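Local structure of TRAP-type transporter, periplasmic component (Cupriavidus necator, 4P8B) at residues L226-G238 and W291-L304. The protein binds (S)-2-acetolactate as the periplasmic solute-binding component of a TRAP-type transporter and probably delivers such solutes for uptake. Residues are numbered along the deposited sequence; the frame is centred on the assembly and turned at random.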
ATOM      1  N   LEU A 226       1.271   4.352  16.390  1.00 11.30           N
ATOM      2  CA  LEU A 226       2.410   5.212  16.046  1.00 10.31           C
ATOM      3  C   LEU A 226       2.478   6.457  16.916  1.00 10.39           C
ATOM      4  O   LEU A 226       3.531   7.065  17.028  1.00 11.18           O
ATOM      5  CB  LEU A 226       2.411   5.574  14.561  1.00 10.87           C
ATOM      6  CG  LEU A 226       2.712   4.388  13.645  1.00 10.09           C
ATOM      7  CD1 LEU A 226       2.813   4.907  12.201  1.00 10.35           C
ATOM      8  CD2 LEU A 226       3.975   3.675  14.012  1.00 11.75           C
ATOM      9  N   TYR A 227       1.375   6.792  17.576  1.00 12.43           N
ATOM     10  CA  TYR A 227       1.391   7.876  18.552  1.00 13.02           C
ATOM     11  C   TYR A 227       2.341   7.585  19.706  1.00 13.42           C
ATOM     12  O   TYR A 227       2.756   8.500  20.397  1.00 15.70           O
ATOM     13  CB  TYR A 227      -0.016   8.179  19.097  1.00 16.61           C
ATOM     14  CG  TYR A 227      -0.798   6.950  19.462  1.00 15.96           C
ATOM     15  CD1 TYR A 227      -0.708   6.372  20.727  1.00 15.73           C
ATOM     16  CD2 TYR A 227      -1.615   6.340  18.521  1.00 19.46           C
ATOM     17  CE1 TYR A 227      -1.427   5.217  21.025  1.00 17.04           C
ATOM     18  CE2 TYR A 227      -2.328   5.212  18.814  1.00 18.67           C
ATOM     19  CZ  TYR A 227      -2.240   4.646  20.054  1.00 16.17           C
ATOM     20  OH  TYR A 227      -2.969   3.512  20.332  1.00 19.27           O
ATOM     21  N   THR A 228       2.684   6.322  19.943  1.00 12.60           N
ATOM     22  CA  THR A 228       3.631   5.963  20.993  1.00 13.80           C
ATOM     23  C   THR A 228       5.085   6.156  20.576  1.00 13.66           C
ATOM     24  O   THR A 228       5.985   6.072  21.419  1.00 15.06           O
ATOM     25  CB  THR A 228       3.444   4.526  21.518  1.00 14.45           C
ATOM     26  OG1 THR A 228       3.850   3.573  20.523  1.00 15.46           O
ATOM     27  CG2 THR A 228       1.993   4.294  21.931  1.00 16.32           C
ATOM     28  N   VAL A 229       5.310   6.425  19.296  1.00 12.96           N
ATOM     29  CA  VAL A 229       6.644   6.747  18.786  1.00 12.72           C
ATOM     30  C   VAL A 229       6.623   8.123  18.113  1.00 13.49           C
ATOM     31  O   VAL A 229       7.124   8.315  17.000  1.00 13.47           O
ATOM     32  CB  VAL A 229       7.223   5.640  17.878  1.00 12.83           C
ATOM     33  CG1 VAL A 229       7.609   4.414  18.731  1.00 15.53           C
ATOM     34  CG2 VAL A 229       6.261   5.250  16.783  1.00 13.17           C
ATOM     35  N   GLY A 230       6.015   9.063  18.828  1.00 13.79           N
ATOM     36  CA  GLY A 230       6.101  10.475  18.513  1.00 12.97           C
ATOM     37  C   GLY A 230       5.128  11.020  17.508  1.00 12.43           C
ATOM     38  O   GLY A 230       5.159  12.219  17.258  1.00 13.73           O
ATOM     39  N   GLN A 231       4.255  10.200  16.956  1.00 11.24           N
ATOM     40  CA  GLN A 231       3.436  10.651  15.839  1.00 10.94           C
ATOM     41  C   GLN A 231       2.152  11.257  16.386  1.00 10.62           C
ATOM     42  O   GLN A 231       1.102  10.611  16.418  1.00 12.50           O
ATOM     43  CB  GLN A 231       3.183   9.507  14.874  1.00 10.75           C
ATOM     44  CG  GLN A 231       4.471   8.891  14.356  1.00 10.50           C
ATOM     45  CD  GLN A 231       5.438   9.921  13.838  1.00 10.05           C
ATOM     46  OE1 GLN A 231       5.144  10.602  12.860  1.00  9.36           O
ATOM     47  NE2 GLN A 231       6.580  10.057  14.474  1.00 11.54           N
ATOM     48  N   LYS A 232       2.244  12.532  16.750  1.00 11.04           N
ATOM     49  CA  LYS A 232       1.171  13.209  17.485  1.00 12.58           C
ATOM     50  C   LYS A 232       0.421  14.245  16.671  1.00 11.31           C
ATOM     51  O   LYS A 232      -0.557  14.811  17.160  1.00 12.33           O
ATOM     52  CB  LYS A 232       1.729  13.780  18.789  1.00 15.67           C
ATOM     53  CG  LYS A 232       2.131  12.621  19.734  1.00 21.79           C
ATOM     54  CD  LYS A 232       2.918  13.051  20.945  1.00 25.01           C
ATOM     55  CE  LYS A 232       3.402  11.845  21.734  1.00 26.68           C
ATOM     56  NZ  LYS A 232       2.294  10.887  22.032  1.00 24.12           N
ATOM     57  N   PHE A 233       0.891  14.482  15.450  1.00  9.88           N
ATOM     58  CA  PHE A 233       0.212  15.339  14.469  1.00  9.15           C
ATOM     59  C   PHE A 233      -0.031  14.483  13.244  1.00  8.87           C
ATOM     60  O   PHE A 233       0.873  13.762  12.802  1.00  8.63           O
ATOM     61  CB  PHE A 233       1.111  16.498  14.077  1.00 10.12           C
ATOM     62  CG  PHE A 233       1.398  17.447  15.199  1.00 11.31           C
ATOM     63  CD1 PHE A 233       0.574  18.529  15.449  1.00 11.57           C
ATOM     64  CD2 PHE A 233       2.502  17.252  16.025  1.00 12.20           C
ATOM     65  CE1 PHE A 233       0.849  19.409  16.483  1.00 13.97           C
ATOM     66  CE2 PHE A 233       2.769  18.120  17.072  1.00 15.19           C
ATOM     67  CZ  PHE A 233       1.946  19.216  17.288  1.00 13.34           C
ATOM     68  N   VAL A 234      -1.247  14.524  12.706  1.00  8.98           N
ATOM     69  CA  VAL A 234      -1.593  13.857  11.461  1.00  7.57           C
ATOM     70  C   VAL A 234      -2.392  14.810  10.591  1.00  9.38           C
ATOM     71  O   VAL A 234      -3.260  15.505  11.089  1.00  9.17           O
ATOM     72  CB  VAL A 234      -2.490  12.622  11.733  1.00  8.89           C
ATOM     73  CG1 VAL A 234      -3.093  12.079  10.435  1.00 11.73           C
ATOM     74  CG2 VAL A 234      -1.725  11.545  12.456  1.00 10.03           C
ATOM     75  N   THR A 235      -2.107  14.817   9.287  1.00  7.59           N
ATOM     76  CA  THR A 235      -2.961  15.515   8.319  1.00  8.13           C
ATOM     77  C   THR A 235      -3.511  14.519   7.334  1.00  7.58           C
ATOM     78  O   THR A 235      -2.766  13.774   6.713  1.00  8.41           O
ATOM     79  CB  THR A 235      -2.191  16.605   7.601  1.00  7.66           C
ATOM     80  OG1 THR A 235      -1.818  17.573   8.567  1.00  9.54           O
ATOM     81  CG2 THR A 235      -3.054  17.299   6.521  1.00  8.96           C
ATOM     82  N   THR A 236      -4.838  14.503   7.220  1.00  8.04           N
ATOM     83  CA  THR A 236      -5.490  13.509   6.392  1.00  8.58           C
ATOM     84  C   THR A 236      -5.572  13.966   4.932  1.00  9.60           C
ATOM     85  O   THR A 236      -6.661  14.011   4.337  1.00 12.37           O
ATOM     86  CB  THR A 236      -6.884  13.213   6.919  1.00 10.50           C
ATOM     87  OG1 THR A 236      -7.626  14.436   6.980  1.00 12.34           O
ATOM     88  CG2 THR A 236      -6.814  12.551   8.311  1.00 11.90           C
ATOM     89  N   TRP A 237      -4.433  14.310   4.361  1.00  7.57           N
ATOM     90  CA  TRP A 237      -4.366  14.852   3.000  1.00  7.51           C
ATOM     91  C   TRP A 237      -4.678  13.862   1.885  1.00  7.64           C
ATOM     92  O   TRP A 237      -4.929  14.290   0.765  1.00  8.19           O
ATOM     93  CB  TRP A 237      -3.007  15.465   2.774  1.00  7.63           C
ATOM     94  CG  TRP A 237      -1.811  14.536   2.805  1.00  6.13           C
ATOM     95  CD1 TRP A 237      -1.760  13.220   3.204  1.00  7.42           C
ATOM     96  CD2 TRP A 237      -0.485  14.880   2.417  1.00  5.80           C
ATOM     97  NE1 TRP A 237      -0.476  12.755   3.098  1.00  7.27           N
ATOM     98  CE2 TRP A 237       0.327  13.744   2.606  1.00  7.11           C
ATOM     99  CE3 TRP A 237       0.105  16.063   1.942  1.00  9.28           C
ATOM    100  CZ2 TRP A 237       1.675  13.747   2.296  1.00  7.75           C
ATOM    101  CZ3 TRP A 237       1.437  16.061   1.642  1.00  9.77           C
ATOM    102  CH2 TRP A 237       2.218  14.910   1.829  1.00 10.32           C
ATOM    103  N   GLY A 238      -4.696  12.568   2.162  1.00  7.73           N
ATOM    104  CA  GLY A 238      -5.054  11.582   1.157  1.00  9.08           C
ATOM    105  C   GLY A 238      -4.191  11.637  -0.085  1.00  8.23           C
ATOM    106  O   GLY A 238      -4.710  11.368  -1.188  1.00  8.56           O
ATOM    107  N   TRP A 291     -10.258   8.176  12.759  1.00 13.19           N
ATOM    108  CA  TRP A 291      -9.308   9.215  13.155  1.00 12.89           C
ATOM    109  C   TRP A 291      -9.699   9.875  14.484  1.00 13.67           C
ATOM    110  O   TRP A 291      -8.829  10.265  15.262  1.00 13.37           O
ATOM    111  CB  TRP A 291      -9.118  10.250  12.030  1.00 12.19           C
ATOM    112  CG  TRP A 291      -8.177   9.747  10.967  1.00 10.98           C
ATOM    113  CD1 TRP A 291      -8.459   9.516   9.645  1.00 10.85           C
ATOM    114  CD2 TRP A 291      -6.801   9.404  11.149  1.00  9.95           C
ATOM    115  NE1 TRP A 291      -7.338   9.044   9.001  1.00  9.77           N
ATOM    116  CE2 TRP A 291      -6.310   8.957   9.907  1.00  9.40           C
ATOM    117  CE3 TRP A 291      -5.940   9.404  12.251  1.00 11.02           C
ATOM    118  CZ2 TRP A 291      -4.989   8.548   9.735  1.00  8.76           C
ATOM    119  CZ3 TRP A 291      -4.634   8.983  12.076  1.00 10.43           C
ATOM    120  CH2 TRP A 291      -4.175   8.550  10.818  1.00  9.62           C
ATOM    121  N   LYS A 292     -10.989   9.964  14.772  1.00 15.06           N
ATOM    122  CA  LYS A 292     -11.407  10.468  16.075  1.00 16.29           C
ATOM    123  C   LYS A 292     -10.913   9.545  17.174  1.00 17.81           C
ATOM    124  O   LYS A 292     -10.574  10.000  18.270  1.00 18.70           O
ATOM    125  CB  LYS A 292     -12.924  10.608  16.117  1.00 21.80           C
ATOM    126  CG  LYS A 292     -13.436  11.701  15.196  1.00 33.18           C
ATOM    127  CD  LYS A 292     -14.956  11.778  15.199  1.00 40.79           C
ATOM    128  CE  LYS A 292     -15.460  12.833  14.220  1.00 40.38           C
ATOM    129  NZ  LYS A 292     -16.952  12.853  14.128  1.00 47.35           N
ATOM    130  N   ASP A 293     -10.869   8.247  16.901  1.00 18.82           N
ATOM    131  CA  ASP A 293     -10.318   7.296  17.856  1.00 19.89           C
ATOM    132  C   ASP A 293      -8.862   7.623  18.188  1.00 16.15           C
ATOM    133  O   ASP A 293      -8.415   7.423  19.318  1.00 19.75           O
ATOM    134  CB  ASP A 293     -10.438   5.866  17.320  1.00 19.54           C
ATOM    135  CG  ASP A 293     -11.878   5.401  17.230  1.00 31.02           C
ATOM    136  OD1 ASP A 293     -12.723   5.953  17.970  1.00 35.26           O
ATOM    137  OD2 ASP A 293     -12.155   4.488  16.419  1.00 40.25           O
HETATM  138  N   MSE A 294      -8.120   8.120  17.209  1.00 14.65           N
HETATM  139  CA  MSE A 294      -6.714   8.472  17.396  1.00 13.56           C
HETATM  140  C   MSE A 294      -6.597   9.788  18.153  1.00 13.45           C
HETATM  141  O   MSE A 294      -5.733   9.934  19.015  1.00 14.56           O
HETATM  142  CB  MSE A 294      -6.031   8.592  16.043  1.00 12.20           C
HETATM  143  CG  MSE A 294      -6.005   7.310  15.268  1.00 12.67           C
HETATM  144 SE   MSE A 294      -5.138   5.838  16.166  0.85 13.04          SE
HETATM  145  CE  MSE A 294      -6.720   4.963  16.863  1.00 17.15           C
ATOM    146  N   GLU A 295      -7.489  10.740  17.880  1.00 14.50           N
ATOM    147  CA  GLU A 295      -7.519  11.968  18.682  1.00 14.83           C
ATOM    148  C   GLU A 295      -7.555  11.641  20.182  1.00 15.97           C
ATOM    149  O   GLU A 295      -6.882  12.283  21.006  1.00 16.48           O
ATOM    150  CB  GLU A 295      -8.722  12.842  18.318  1.00 16.25           C
ATOM    151  CG  GLU A 295      -8.640  13.453  16.934  1.00 15.96           C
ATOM    152  CD  GLU A 295      -9.953  14.076  16.493  1.00 19.66           C
ATOM    153  OE1 GLU A 295     -10.988  13.890  17.184  1.00 26.94           O
ATOM    154  OE2 GLU A 295      -9.942  14.742  15.440  1.00 23.94           O
ATOM    155  N   ALA A 296      -8.337  10.631  20.550  1.00 17.78           N
ATOM    156  CA  ALA A 296      -8.484  10.222  21.936  1.00 19.42           C
ATOM    157  C   ALA A 296      -7.164   9.750  22.560  1.00 17.59           C
ATOM    158  O   ALA A 296      -7.019   9.793  23.783  1.00 18.73           O
ATOM    159  CB  ALA A 296      -9.558   9.130  22.058  1.00 23.39           C
ATOM    160  N   HIS A 297      -6.210   9.344  21.734  1.00 16.13           N
ATOM    161  CA  HIS A 297      -4.882   8.935  22.183  1.00 15.80           C
ATOM    162  C   HIS A 297      -3.891  10.096  22.198  1.00 19.53           C
ATOM    163  O   HIS A 297      -2.685   9.904  22.367  1.00 17.63           O
ATOM    164  CB  HIS A 297      -4.342   7.824  21.258  1.00 16.63           C
ATOM    165  CG  HIS A 297      -4.980   6.491  21.486  1.00 17.92           C
ATOM    166  ND1 HIS A 297      -4.682   5.708  22.578  1.00 20.02           N
ATOM    167  CD2 HIS A 297      -5.890   5.796  20.761  1.00 26.23           C
ATOM    168  CE1 HIS A 297      -5.380   4.586  22.518  1.00 24.52           C
ATOM    169  NE2 HIS A 297      -6.129   4.620  21.431  1.00 22.66           N
ATOM    170  N   GLY A 298      -4.392  11.309  22.010  1.00 15.64           N
ATOM    171  CA  GLY A 298      -3.544  12.486  22.069  1.00 15.51           C
ATOM    172  C   GLY A 298      -2.989  12.904  20.716  1.00 14.97           C
ATOM    173  O   GLY A 298      -1.982  13.590  20.626  1.00 19.63           O
ATOM    174  N   VAL A 299      -3.657  12.513  19.642  1.00 13.42           N
ATOM    175  CA  VAL A 299      -3.225  12.913  18.303  1.00 12.69           C
ATOM    176  C   VAL A 299      -4.018  14.106  17.775  1.00 12.94           C
ATOM    177  O   VAL A 299      -5.246  14.086  17.771  1.00 13.30           O
ATOM    178  CB  VAL A 299      -3.360  11.743  17.329  1.00 12.11           C
ATOM    179  CG1 VAL A 299      -2.886  12.132  15.933  1.00 12.68           C
ATOM    180  CG2 VAL A 299      -2.562  10.553  17.827  1.00 14.09           C
ATOM    181  N   LYS A 300      -3.315  15.158  17.370  1.00 12.22           N
ATOM    182  CA  LYS A 300      -3.968  16.292  16.722  1.00 12.47           C
ATOM    183  C   LYS A 300      -4.125  15.976  15.242  1.00 11.59           C
ATOM    184  O   LYS A 300      -3.149  15.928  14.515  1.00 10.79           O
ATOM    185  CB  LYS A 300      -3.163  17.570  16.871  1.00 12.92           C
ATOM    186  CG  LYS A 300      -3.869  18.767  16.293  1.00 14.63           C
ATOM    187  CD  LYS A 300      -3.083  20.045  16.500  1.00 20.93           C
ATOM    188  CE  LYS A 300      -3.807  21.217  15.871  1.00 31.70           C
ATOM    189  NZ  LYS A 300      -4.884  21.669  16.780  1.00 42.56           N
ATOM    190  N   VAL A 301      -5.364  15.764  14.815  1.00 12.39           N
ATOM    191  CA  VAL A 301      -5.668  15.398  13.430  1.00 12.93           C
ATOM    192  C   VAL A 301      -6.207  16.626  12.723  1.00 11.96           C
ATOM    193  O   VAL A 301      -7.159  17.251  13.170  1.00 14.70           O
ATOM    194  CB  VAL A 301      -6.703  14.257  13.363  1.00 12.30           C
ATOM    195  CG1 VAL A 301      -6.995  13.867  11.899  1.00 14.96           C
ATOM    196  CG2 VAL A 301      -6.214  13.053  14.121  1.00 13.38           C
ATOM    197  N   THR A 302      -5.564  16.943  11.602  1.00 12.55           N
ATOM    198  CA  THR A 302      -5.879  18.109  10.792  1.00 12.48           C
ATOM    199  C   THR A 302      -6.522  17.673   9.484  1.00 13.77           C
ATOM    200  O   THR A 302      -6.006  16.799   8.798  1.00 12.93           O
ATOM    201  CB  THR A 302      -4.576  18.862  10.487  1.00 13.04           C
ATOM    202  OG1 THR A 302      -4.044  19.381  11.716  1.00 15.36           O
ATOM    203  CG2 THR A 302      -4.799  19.986   9.497  1.00 16.81           C
ATOM    204  N   HIS A 303      -7.649  18.288   9.167  1.00 13.74           N
ATOM    205  CA  HIS A 303      -8.342  18.095   7.895  1.00 15.23           C
ATOM    206  C   HIS A 303      -8.202  19.377   7.084  1.00 14.31           C
ATOM    207  O   HIS A 303      -8.520  20.464   7.556  1.00 18.58           O
ATOM    208  CB  HIS A 303      -9.811  17.746   8.172  1.00 20.43           C
ATOM    209  CG  HIS A 303      -9.974  16.554   9.073  1.00 21.49           C
ATOM    210  ND1 HIS A 303      -9.920  15.260   8.608  1.00 23.56           N
ATOM    211  CD2 HIS A 303     -10.155  16.464  10.415  1.00 26.16           C
ATOM    212  CE1 HIS A 303     -10.064  14.420   9.619  1.00 23.08           C
ATOM    213  NE2 HIS A 303     -10.226  15.127  10.725  1.00 23.84           N
ATOM    214  N   LEU A 304      -7.689  19.248   5.861  1.00 16.59           N
ATOM    215  CA  LEU A 304      -7.435  20.399   4.993  1.00 15.16           C
ATOM    216  C   LEU A 304      -8.709  20.986   4.387  1.00 16.81           C
ATOM    217  O   LEU A 304      -9.661  20.260   4.085  1.00 20.51           O
ATOM    218  CB  LEU A 304      -6.522  19.992   3.816  1.00 14.07           C
ATOM    219  CG  LEU A 304      -5.176  19.380   4.217  1.00 14.12           C
ATOM    220  CD1 LEU A 304      -4.368  19.062   2.980  1.00 16.32           C
ATOM    221  CD2 LEU A 304      -4.424  20.341   5.098  1.00 16.13           C
TER
HETATM  222  O   HOH W   1      -0.472  10.845  22.150  1.00 38.89           O
HETATM  223  O   HOH W   2      -8.019  16.524   4.944  1.00 23.29           O
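Phe-233, Val-234 and Thr-235 pair in parallel with Lys-300, Val-301 and Thr-302, the strand axes 4.6 Å apart at 17°, through four backbone hydrogen bonds, the first with Lys-300 N donating to Lys-232 O (2.8 Å) and the last with Thr-236 N donating to Thr-302 O (3.0 Å). On the face bearing Val-234, the Trp-291 indole receives two methyls on one side: Val-234 CG1 lies 4.0 Å from the centroid of its six-membered ring, and Thr-236 CG2 lies 3.8 Å from that of its five-membered ring. The latter methyl sits beside its own backbone N and opposite the carbonyl carbon, with OG1 between the two (chi1 56°); Thr-236 OG1 thus comes 2.9 Å from His-303 ND1. Val-234 CG2 meanwhile touches Val-299 CG1. On the sheet face of Phe-233 and Thr-235, Thr-235 CG2 meets Leu-304 CD2. Beyond the strands, Tyr-227 and His-297 form an offset stack, planes 14° apart and centroids at 4.4 Å. The shift places His-297 CB over the centre of the phenol and Tyr-227 OH over the imidazole, while Met-294 SE, of a selenomethionine, lies obliquely to the phenol, 3.9 Å from Tyr-227 CE2. Strand 300-302 closes one edge of a four-stranded mixed sheet, and 233-235 also pairs with antiparallel strand 156-159; next to it, Trp-237 NE1 hydrogen-bonds the backbone O of Arg-155, an acetolactate-binding residue. Phe-221 of helix 218-223 packs against Val-234, Met-294 and, edge-to-face, Trp-291, joining that helix and helix 289-295 to the sheet.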